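Local coordinates for Serine/threonine-protein kinase Tel1 (Chaetomium thermophilum, PDB 6SKY) that probably phosphorylates serine and threonine residues in [ST]-Q motifs, histone H2A among them, as a DNA damage checkpoint kinase of the ATM subfamily, at residues C2133-L2138 against R2163-S2168; S2139-R2144 against R2158-R2163; L2200-A2205 against Q2239-S2244. One frame throughout, in Å; residues are numbered along the deposited sequence.

In the fold
The three contacts illustrate how an alpha-solenoid grows: neighbouring helices pair antiparallel, and the next pair packs on the last. All lie in the FAT domain of this PI3-kinase-related kinase, away from the nucleotide and magnesium sites. Contacts 1 and 2, their centres about 8 Å apart, are two levels of one hairpin of helices 2124-2143 and 2154-2174; contact 2 is nearer the turn and contact 1 farther along. Contact 3 follows later in the chain, its centre about 17 Å from that of contact 1 and 16 Å from that of contact 2. Through L2159, I2162 and L2166, helix 2154-2174 carries the packing from the hairpin to V2202 and V2241 of contact 3.

Contact 1. Residues C2133-L2138 against R2163-S2168; sequences CRETTL and RGMLLS
R2134 sets CG opposite its backbone N (chi1 -179°) and then bends at chi3, a course that carries its guanidinium across to L2167, whose own CG also lies trans to N (chi1 -174°). These two side chains belong to an antiparallel helix hairpin of the FAT alpha-solenoid, in which helices 2124-2143 and 2154-2174 run at 167° to each other over these segments, with axes 10.1 Å apart. The hairpin illustrates how a glycine can let a leucine lie against helix backbone. L2138 points toward G2164, which offers bare backbone, its CA 4.0 Å from L2138 CD1. On the flank, the extended chain of E2135 meets M2165, which bends at chi3 to bring its CE to 3.8 Å from E2135 OE2. No hydrogen bond joins the segments, and the polar groups find partners on other helices or on their own. The R2134 guanidinium makes a cation-pi contact with F2112 of helix 2102-2119, which also touches L2167, and T2137 OG1 is hydrogen-bonded to Y2043 OH, while M2165 packs on helix 2178-2189. S2168 turns its hydroxyl back on its own helix: OG donates to G2164 O at 3.2 Å, reaching that oxygen from the face opposite the one used by S2168 N.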
loop_
_atom_site.group_PDB
_atom_site.type_symbol
_atom_site.label_atom_id
_atom_site.label_comp_id
_atom_site.label_asym_id
_atom_site.label_seq_id
_atom_site.Cartn_x
_atom_site.Cartn_y
_atom_site.Cartn_z
ATOM N N CYS A 2133 -14.630 18.173 -19.156
ATOM C CA CYS A 2133 -15.183 19.110 -20.125
ATOM C C CYS A 2133 -15.536 20.441 -19.475
ATOM O O CYS A 2133 -15.388 21.493 -20.097
ATOM C CB CYS A 2133 -16.396 18.505 -20.811
ATOM S SG CYS A 2133 -15.990 17.310 -22.072
ATOM N N ARG A 2134 -15.998 20.422 -18.227
ATOM C CA ARG A 2134 -16.316 21.670 -17.541
ATOM C C ARG A 2134 -15.070 22.505 -17.302
ATOM O O ARG A 2134 -15.107 23.736 -17.394
ATOM C CB ARG A 2134 -17.015 21.372 -16.223
ATOM C CG ARG A 2134 -17.416 22.590 -15.454
ATOM C CD ARG A 2134 -17.722 22.248 -14.030
ATOM N NE ARG A 2134 -18.935 21.455 -13.906
ATOM C CZ ARG A 2134 -19.392 20.976 -12.758
ATOM N NH1 ARG A 2134 -20.503 20.269 -12.731
ATOM N NH2 ARG A 2134 -18.732 21.203 -11.638
ATOM N N GLU A 2135 -13.959 21.850 -16.988
ATOM C CA GLU A 2135 -12.693 22.559 -16.844
ATOM C C GLU A 2135 -12.286 23.240 -18.143
ATOM O O GLU A 2135 -11.872 24.407 -18.145
ATOM C CB GLU A 2135 -11.622 21.581 -16.398
ATOM C CG GLU A 2135 -10.280 22.185 -16.181
ATOM C CD GLU A 2135 -9.190 21.172 -16.371
ATOM O OE1 GLU A 2135 -9.444 20.171 -17.070
ATOM O OE2 GLU A 2135 -8.084 21.364 -15.824
ATOM N N THR A 2136 -12.380 22.513 -19.257
ATOM C CA THR A 2136 -12.071 23.117 -20.554
ATOM C C THR A 2136 -12.972 24.309 -20.844
ATOM O O THR A 2136 -12.506 25.350 -21.313
ATOM C CB THR A 2136 -12.203 22.089 -21.665
ATOM O OG1 THR A 2136 -11.358 20.977 -21.379
ATOM C CG2 THR A 2136 -11.779 22.681 -22.962
ATOM N N THR A 2137 -14.266 24.173 -20.571
ATOM C CA THR A 2137 -15.204 25.262 -20.807
ATOM C C THR A 2137 -14.818 26.508 -20.027
ATOM O O THR A 2137 -14.779 27.610 -20.579
ATOM C CB THR A 2137 -16.609 24.811 -20.433
ATOM O OG1 THR A 2137 -17.014 23.757 -21.304
ATOM C CG2 THR A 2137 -17.567 25.928 -20.566
ATOM N N LEU A 2138 -14.530 26.351 -18.736
ATOM C CA LEU A 2138 -14.247 27.515 -17.906
ATOM C C LEU A 2138 -12.939 28.187 -18.302
ATOM O O LEU A 2138 -12.855 29.421 -18.331
ATOM C CB LEU A 2138 -14.236 27.119 -16.434
ATOM C CG LEU A 2138 -15.605 26.844 -15.817
ATOM C CD1 LEU A 2138 -15.463 26.443 -14.383
ATOM C CD2 LEU A 2138 -16.485 28.053 -15.933
ATOM N N ARG A 2163 -13.089 28.874 -8.802
ATOM C CA ARG A 2163 -14.102 28.232 -7.973
ATOM C C ARG A 2163 -14.568 26.905 -8.563
ATOM O O ARG A 2163 -14.747 25.922 -7.831
ATOM C CB ARG A 2163 -15.280 29.169 -7.779
ATOM C CG ARG A 2163 -14.941 30.410 -7.021
ATOM C CD ARG A 2163 -16.106 30.803 -6.171
ATOM N NE ARG A 2163 -15.905 32.084 -5.515
ATOM C CZ ARG A 2163 -16.384 33.235 -5.970
ATOM N NH1 ARG A 2163 -16.154 34.357 -5.304
ATOM N NH2 ARG A 2163 -17.091 33.265 -7.090
ATOM N N GLY A 2164 -14.782 26.855 -9.877
ATOM C CA GLY A 2164 -15.151 25.595 -10.500
ATOM C C GLY A 2164 -14.094 24.525 -10.319
ATOM O O GLY A 2164 -14.411 23.356 -10.080
ATOM N N MET A 2165 -12.822 24.910 -10.413
ATOM C CA MET A 2165 -11.749 23.941 -10.213
ATOM C C MET A 2165 -11.719 23.415 -8.785
ATOM O O MET A 2165 -11.510 22.217 -8.565
ATOM C CB MET A 2165 -10.412 24.566 -10.570
ATOM C CG MET A 2165 -10.032 24.444 -12.020
ATOM S SD MET A 2165 -8.595 25.447 -12.412
ATOM C CE MET A 2165 -7.745 24.364 -13.539
ATOM N N LEU A 2166 -11.912 24.285 -7.797
ATOM C CA LEU A 2166 -11.897 23.818 -6.413
ATOM C C LEU A 2166 -13.062 22.874 -6.133
ATOM O O LEU A 2166 -12.920 21.884 -5.395
ATOM C CB LEU A 2166 -11.915 25.011 -5.465
ATOM C CG LEU A 2166 -10.696 25.928 -5.553
ATOM C CD1 LEU A 2166 -10.867 27.141 -4.694
ATOM C CD2 LEU A 2166 -9.460 25.191 -5.153
ATOM N N LEU A 2167 -14.215 23.149 -6.737
ATOM C CA LEU A 2167 -15.353 22.240 -6.637
ATOM C C LEU A 2167 -15.024 20.868 -7.219
ATOM O O LEU A 2167 -15.293 19.824 -6.601
ATOM C CB LEU A 2167 -16.532 22.882 -7.351
ATOM C CG LEU A 2167 -17.939 22.327 -7.377
ATOM C CD1 LEU A 2167 -18.480 22.198 -5.989
ATOM C CD2 LEU A 2167 -18.759 23.301 -8.166
ATOM N N SER A 2168 -14.434 20.848 -8.414
ATOM C CA SER A 2168 -14.042 19.575 -9.004
ATOM C C SER A 2168 -13.025 18.849 -8.146
ATOM O O SER A 2168 -12.989 17.620 -8.142
ATOM C CB SER A 2168 -13.477 19.783 -10.402
ATOM O OG SER A 2168 -14.446 20.332 -11.266
#

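Contact 2. Residues S2139-R2144 against R2158-R2163; sequences SMWSQR and RLVQIR
S2142 and R2158 meet edge-on: the serine OG lies near the plane of the guanidinium, 12° out of it. There it accepts a hydrogen bond from R2158 NH2 at 3.2 Å, with an N-H...O angle of 149°. The arginine starts away from the opposite helix and has to double back, its chain bent at chi2 (62°) and again at chi3, before the flat group arrives beside the hydroxyl. NH1 of the same group is hydrogen-bonded to S2194 OG, so the guanidinium is held by two serines, one on helix 2124-2143 and one in helix 2193-2196.

Q2161 approaches differently. Its CB is directed toward the other helix and the chain, extended beyond CG, lays the amide against two residues one helical turn apart, with NE2 3.5 Å from S2139 CB and OE1 3.7 Å from S2142 CB. These are van der Waals contacts; the S2139 hydroxyl itself is bound to E2022 OE2 and to T2136 O. On another flank the meeting is apolar: V2160 CG1 comes to the rim of the W2141 indole, near the ring plane, 4.2 Å from CZ3, and L2105 of helix 2102-2119 touches both residues.

Small residues at this level suit the close antiparallel pairing, with axes 9.2 Å apart over these segments and the CA atoms of S2142 and R2158 separated by 5.9 Å. An alanine at S2142 would keep CB against the glutamine amide but is likely to leave R2158 NH2 without its acceptor here and the guanidinium freer to turn about its remaining serine. The chemistry therefore implies a single neutral-to-charged hydrogen bond fixing one side of a largely van der Waals interface.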
loop_
_atom_site.group_PDB
_atom_site.type_symbol
_atom_site.label_atom_id
_atom_site.label_comp_id
_atom_site.label_asym_id
_atom_site.label_seq_id
_atom_site.Cartn_x
_atom_site.Cartn_y
_atom_site.Cartn_z
ATOM N N SER A 2139 -11.919 27.406 -18.656
ATOM C CA SER A 2139 -10.661 28.030 -19.054
ATOM C C SER A 2139 -10.788 28.736 -20.396
ATOM O O SER A 2139 -10.303 29.864 -20.555
ATOM C CB SER A 2139 -9.546 26.996 -19.099
ATOM O OG SER A 2139 -9.579 26.273 -20.302
ATOM N N MET A 2140 -11.445 28.102 -21.372
ATOM C CA MET A 2140 -11.643 28.749 -22.664
ATOM C C MET A 2140 -12.439 30.034 -22.527
ATOM O O MET A 2140 -12.132 31.032 -23.180
ATOM C CB MET A 2140 -12.345 27.803 -23.627
ATOM C CG MET A 2140 -11.464 26.728 -24.189
ATOM S SD MET A 2140 -10.221 27.383 -25.294
ATOM C CE MET A 2140 -11.259 28.290 -26.411
ATOM N N TRP A 2141 -13.474 30.032 -21.693
ATOM C CA TRP A 2141 -14.251 31.246 -21.496
ATOM C C TRP A 2141 -13.421 32.329 -20.837
ATOM O O TRP A 2141 -13.587 33.513 -21.136
ATOM C CB TRP A 2141 -15.479 30.931 -20.659
ATOM C CG TRP A 2141 -16.513 31.977 -20.666
ATOM C CD1 TRP A 2141 -17.219 32.417 -21.733
ATOM C CD2 TRP A 2141 -17.003 32.692 -19.538
ATOM N NE1 TRP A 2141 -18.109 33.376 -21.348
ATOM C CE2 TRP A 2141 -17.996 33.561 -19.999
ATOM C CE3 TRP A 2141 -16.691 32.687 -18.181
ATOM C CZ2 TRP A 2141 -18.675 34.418 -19.157
ATOM C CZ3 TRP A 2141 -17.368 33.533 -17.350
ATOM C CH2 TRP A 2141 -18.347 34.388 -17.836
ATOM N N SER A 2142 -12.526 31.952 -19.928
ATOM C CA SER A 2142 -11.674 32.955 -19.305
ATOM C C SER A 2142 -10.658 33.529 -20.282
ATOM O O SER A 2142 -10.212 34.664 -20.106
ATOM C CB SER A 2142 -10.964 32.360 -18.100
ATOM O OG SER A 2142 -9.955 33.230 -17.647
ATOM N N GLN A 2143 -10.272 32.768 -21.306
ATOM C CA GLN A 2143 -9.262 33.256 -22.241
ATOM C C GLN A 2143 -9.849 34.152 -23.324
ATOM O O GLN A 2143 -9.214 35.127 -23.730
ATOM C CB GLN A 2143 -8.543 32.084 -22.896
ATOM C CG GLN A 2143 -7.675 31.295 -21.965
ATOM C CD GLN A 2143 -7.088 30.090 -22.635
ATOM O OE1 GLN A 2143 -7.297 29.867 -23.823
ATOM N NE2 GLN A 2143 -6.353 29.295 -21.878
ATOM N N ARG A 2144 -11.040 33.828 -23.818
ATOM C CA ARG A 2144 -11.620 34.472 -24.997
ATOM C C ARG A 2144 -12.396 35.708 -24.575
ATOM O O ARG A 2144 -13.571 35.641 -24.236
ATOM C CB ARG A 2144 -12.508 33.488 -25.737
ATOM C CG ARG A 2144 -11.766 32.266 -26.186
ATOM C CD ARG A 2144 -10.761 32.672 -27.195
ATOM N NE ARG A 2144 -11.413 33.558 -28.142
ATOM C CZ ARG A 2144 -10.785 34.277 -29.057
ATOM N NH1 ARG A 2144 -9.467 34.224 -29.158
ATOM N NH2 ARG A 2144 -11.487 35.052 -29.865
ATOM N N ARG A 2158 -11.876 34.762 -14.285
ATOM C CA ARG A 2158 -10.822 34.035 -13.594
ATOM C C ARG A 2158 -11.308 33.494 -12.261
ATOM O O ARG A 2158 -11.033 32.341 -11.910
ATOM C CB ARG A 2158 -9.624 34.945 -13.391
ATOM C CG ARG A 2158 -8.353 34.207 -13.199
ATOM C CD ARG A 2158 -8.056 33.398 -14.419
ATOM N NE ARG A 2158 -6.632 33.341 -14.673
ATOM C CZ ARG A 2158 -6.108 33.041 -15.850
ATOM N NH1 ARG A 2158 -4.794 33.015 -15.997
ATOM N NH2 ARG A 2158 -6.896 32.774 -16.878
ATOM N N LEU A 2159 -12.030 34.311 -11.503
ATOM C CA LEU A 2159 -12.522 33.873 -10.207
ATOM C C LEU A 2159 -13.486 32.708 -10.349
ATOM O O LEU A 2159 -13.449 31.760 -9.554
ATOM C CB LEU A 2159 -13.185 35.044 -9.499
ATOM C CG LEU A 2159 -13.418 34.869 -8.012
ATOM C CD1 LEU A 2159 -12.134 34.458 -7.361
ATOM C CD2 LEU A 2159 -13.908 36.166 -7.442
ATOM N N VAL A 2160 -14.350 32.746 -11.364
ATOM C CA VAL A 2160 -15.306 31.659 -11.526
ATOM C C VAL A 2160 -14.603 30.391 -11.992
ATOM O O VAL A 2160 -14.995 29.282 -11.606
ATOM C CB VAL A 2160 -16.444 32.086 -12.469
ATOM C CG1 VAL A 2160 -16.297 31.471 -13.828
ATOM C CG2 VAL A 2160 -17.769 31.706 -11.877
ATOM N N GLN A 2161 -13.533 30.523 -12.776
ATOM C CA GLN A 2161 -12.758 29.349 -13.156
ATOM C C GLN A 2161 -12.101 28.707 -11.944
ATOM O O GLN A 2161 -12.107 27.480 -11.795
ATOM C CB GLN A 2161 -11.702 29.736 -14.178
ATOM C CG GLN A 2161 -10.817 28.606 -14.591
ATOM C CD GLN A 2161 -9.620 29.077 -15.349
ATOM O OE1 GLN A 2161 -9.376 30.266 -15.459
ATOM N NE2 GLN A 2161 -8.856 28.147 -15.875
ATOM N N ILE A 2162 -11.531 29.528 -11.066
ATOM C CA ILE A 2162 -10.901 29.014 -9.855
ATOM C C ILE A 2162 -11.916 28.278 -8.995
ATOM O O ILE A 2162 -11.653 27.176 -8.501
ATOM C CB ILE A 2162 -10.230 30.162 -9.085
ATOM C CG1 ILE A 2162 -9.005 30.641 -9.847
ATOM C CG2 ILE A 2162 -9.849 29.727 -7.701
ATOM C CD1 ILE A 2162 -8.443 31.891 -9.313
ATOM N N ARG A 2163 -13.089 28.874 -8.802
ATOM C CA ARG A 2163 -14.102 28.232 -7.973
ATOM C C ARG A 2163 -14.568 26.905 -8.563
ATOM O O ARG A 2163 -14.747 25.922 -7.831
ATOM C CB ARG A 2163 -15.280 29.169 -7.779
ATOM C CG ARG A 2163 -14.941 30.410 -7.021
ATOM C CD ARG A 2163 -16.106 30.803 -6.171
ATOM N NE ARG A 2163 -15.905 32.084 -5.515
ATOM C CZ ARG A 2163 -16.384 33.235 -5.970
ATOM N NH1 ARG A 2163 -16.154 34.357 -5.304
ATOM N NH2 ARG A 2163 -17.091 33.265 -7.090
#

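Contact 3. Residues L2200-A2205 against Q2239-S2244; sequences LSVDAA and QSVPLS
V2202 and V2241 bring methyls together where the start of one solenoid helix meets the loop leading into another. In this part of the FAT alpha-solenoid, V2202 is the N-cap residue of helix 2203-2217, and residues 2239-2244 run past the start of that helix before helix 2245-2259 begins. The example shows how an irregular linker can still pack closely by presenting alternate faces.

The tight side is apolar. V2241 uses both branches: CG2 lies 3.9 Å from V2202 CG1, and CG1, placed opposite the backbone N (chi1 -168°), lies 3.8 Å from A2205 CB. Two residues on, L2243 meets the neighbouring alanine, with CD2 3.7 Å from A2204 CB. The two alanines, both pointing toward the linker, let it run close to the first turn of the helix, and the same two methyls of V2241 also touch L2159 and L2166 of helix 2154-2174. V2202 likewise touches I2162 of that helix, so the valine pair closes against a third element.

The other side is polar and more open to solvent, although Q2239 is well covered. Here S2201 faces Q2239, its CB 3.9 Å from Q2239 CA, and the bent glutamine chain puts CG 3.4 Å from S2201 O. Farther along, that chain crosses the side chain of D2203 at about a right angle. P2242, between the two packed linker residues, is exposed and points away from the helix start. Beside S2201 and Q2239, S2240 OG donates to S2201 O at 3.3 Å, arriving from above the carbonyl plane, 61° out of it.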
loop_
_atom_site.group_PDB
_atom_site.type_symbol
_atom_site.label_atom_id
_atom_site.label_comp_id
_atom_site.label_asym_id
_atom_site.label_seq_id
_atom_site.Cartn_x
_atom_site.Cartn_y
_atom_site.Cartn_z
ATOM N N LEU A 2200 -6.463 39.724 -7.963
ATOM C CA LEU A 2200 -7.131 38.684 -7.198
ATOM C C LEU A 2200 -6.197 38.136 -6.132
ATOM O O LEU A 2200 -4.995 37.992 -6.361
ATOM C CB LEU A 2200 -7.589 37.544 -8.105
ATOM C CG LEU A 2200 -8.655 37.857 -9.141
ATOM C CD1 LEU A 2200 -8.803 36.685 -10.061
ATOM C CD2 LEU A 2200 -9.949 38.145 -8.458
ATOM N N SER A 2201 -6.755 37.822 -4.973
ATOM C CA SER A 2201 -6.020 37.193 -3.884
ATOM C C SER A 2201 -6.577 35.785 -3.734
ATOM O O SER A 2201 -7.565 35.569 -3.038
ATOM C CB SER A 2201 -6.157 37.983 -2.606
ATOM O OG SER A 2201 -5.736 39.318 -2.794
ATOM N N VAL A 2202 -5.945 34.829 -4.404
ATOM C CA VAL A 2202 -6.420 33.454 -4.373
ATOM C C VAL A 2202 -5.285 32.500 -4.046
ATOM O O VAL A 2202 -5.345 31.319 -4.389
ATOM C CB VAL A 2202 -7.075 33.060 -5.707
ATOM C CG1 VAL A 2202 -8.359 33.819 -5.908
ATOM C CG2 VAL A 2202 -6.124 33.316 -6.842
ATOM N N ASP A 2203 -4.244 32.990 -3.381
ATOM C CA ASP A 2203 -3.104 32.126 -3.109
ATOM C C ASP A 2203 -3.354 31.184 -1.943
ATOM O O ASP A 2203 -2.827 30.071 -1.940
ATOM C CB ASP A 2203 -1.860 32.963 -2.842
ATOM C CG ASP A 2203 -2.143 34.137 -1.954
ATOM O OD1 ASP A 2203 -3.218 34.744 -2.115
ATOM O OD2 ASP A 2203 -1.298 34.454 -1.092
ATOM N N ALA A 2204 -4.157 31.592 -0.962
ATOM C CA ALA A 2204 -4.370 30.751 0.208
ATOM C C ALA A 2204 -5.205 29.525 -0.127
ATOM O O ALA A 2204 -4.875 28.415 0.295
ATOM C CB ALA A 2204 -5.028 31.557 1.317
ATOM N N ALA A 2205 -6.275 29.693 -0.900
ATOM C CA ALA A 2205 -7.107 28.550 -1.264
ATOM C C ALA A 2205 -6.377 27.610 -2.211
ATOM O O ALA A 2205 -6.521 26.385 -2.119
ATOM C CB ALA A 2205 -8.405 29.036 -1.887
ATOM N N GLN A 2239 -8.959 38.325 0.881
ATOM C CA GLN A 2239 -8.790 37.112 0.089
ATOM C C GLN A 2239 -10.118 36.764 -0.554
ATOM O O GLN A 2239 -11.065 36.417 0.152
ATOM C CB GLN A 2239 -8.313 35.963 0.975
ATOM C CG GLN A 2239 -7.468 34.921 0.288
ATOM C CD GLN A 2239 -5.995 35.224 0.388
ATOM O OE1 GLN A 2239 -5.592 36.154 1.069
ATOM N NE2 GLN A 2239 -5.183 34.438 -0.290
ATOM N N SER A 2240 -10.199 36.867 -1.876
ATOM C CA SER A 2240 -11.312 36.256 -2.580
ATOM C C SER A 2240 -11.155 34.742 -2.538
ATOM O O SER A 2240 -10.055 34.222 -2.348
ATOM C CB SER A 2240 -11.381 36.760 -4.014
ATOM O OG SER A 2240 -10.091 37.076 -4.487
ATOM N N VAL A 2241 -12.263 34.033 -2.727
ATOM C CA VAL A 2241 -12.330 32.623 -2.348
ATOM C C VAL A 2241 -11.908 32.535 -0.888
ATOM O O VAL A 2241 -10.774 32.135 -0.596
ATOM C CB VAL A 2241 -11.453 31.728 -3.235
ATOM C CG1 VAL A 2241 -11.783 30.284 -2.985
ATOM C CG2 VAL A 2241 -11.651 32.062 -4.685
ATOM N N PRO A 2242 -12.769 32.922 0.051
ATOM C CA PRO A 2242 -12.327 33.145 1.430
ATOM C C PRO A 2242 -11.802 31.877 2.081
ATOM O O PRO A 2242 -11.995 30.757 1.608
ATOM C CB PRO A 2242 -13.595 33.636 2.136
ATOM C CG PRO A 2242 -14.575 33.920 1.057
ATOM C CD PRO A 2242 -14.228 33.016 -0.069
ATOM N N LEU A 2243 -11.125 32.078 3.205
ATOM C CA LEU A 2243 -10.566 30.981 3.982
ATOM C C LEU A 2243 -10.483 31.455 5.422
ATOM O O LEU A 2243 -9.767 32.414 5.711
ATOM C CB LEU A 2243 -9.196 30.580 3.456
ATOM C CG LEU A 2243 -8.339 29.720 4.375
ATOM C CD1 LEU A 2243 -8.980 28.368 4.579
ATOM C CD2 LEU A 2243 -6.958 29.571 3.799
ATOM N N SER A 2244 -11.224 30.807 6.313
ATOM C CA SER A 2244 -11.226 31.210 7.707
ATOM C C SER A 2244 -9.971 30.718 8.404
ATOM O O SER A 2244 -9.412 29.678 8.060
ATOM C CB SER A 2244 -12.463 30.676 8.419
ATOM O OG SER A 2244 -12.667 29.313 8.128
#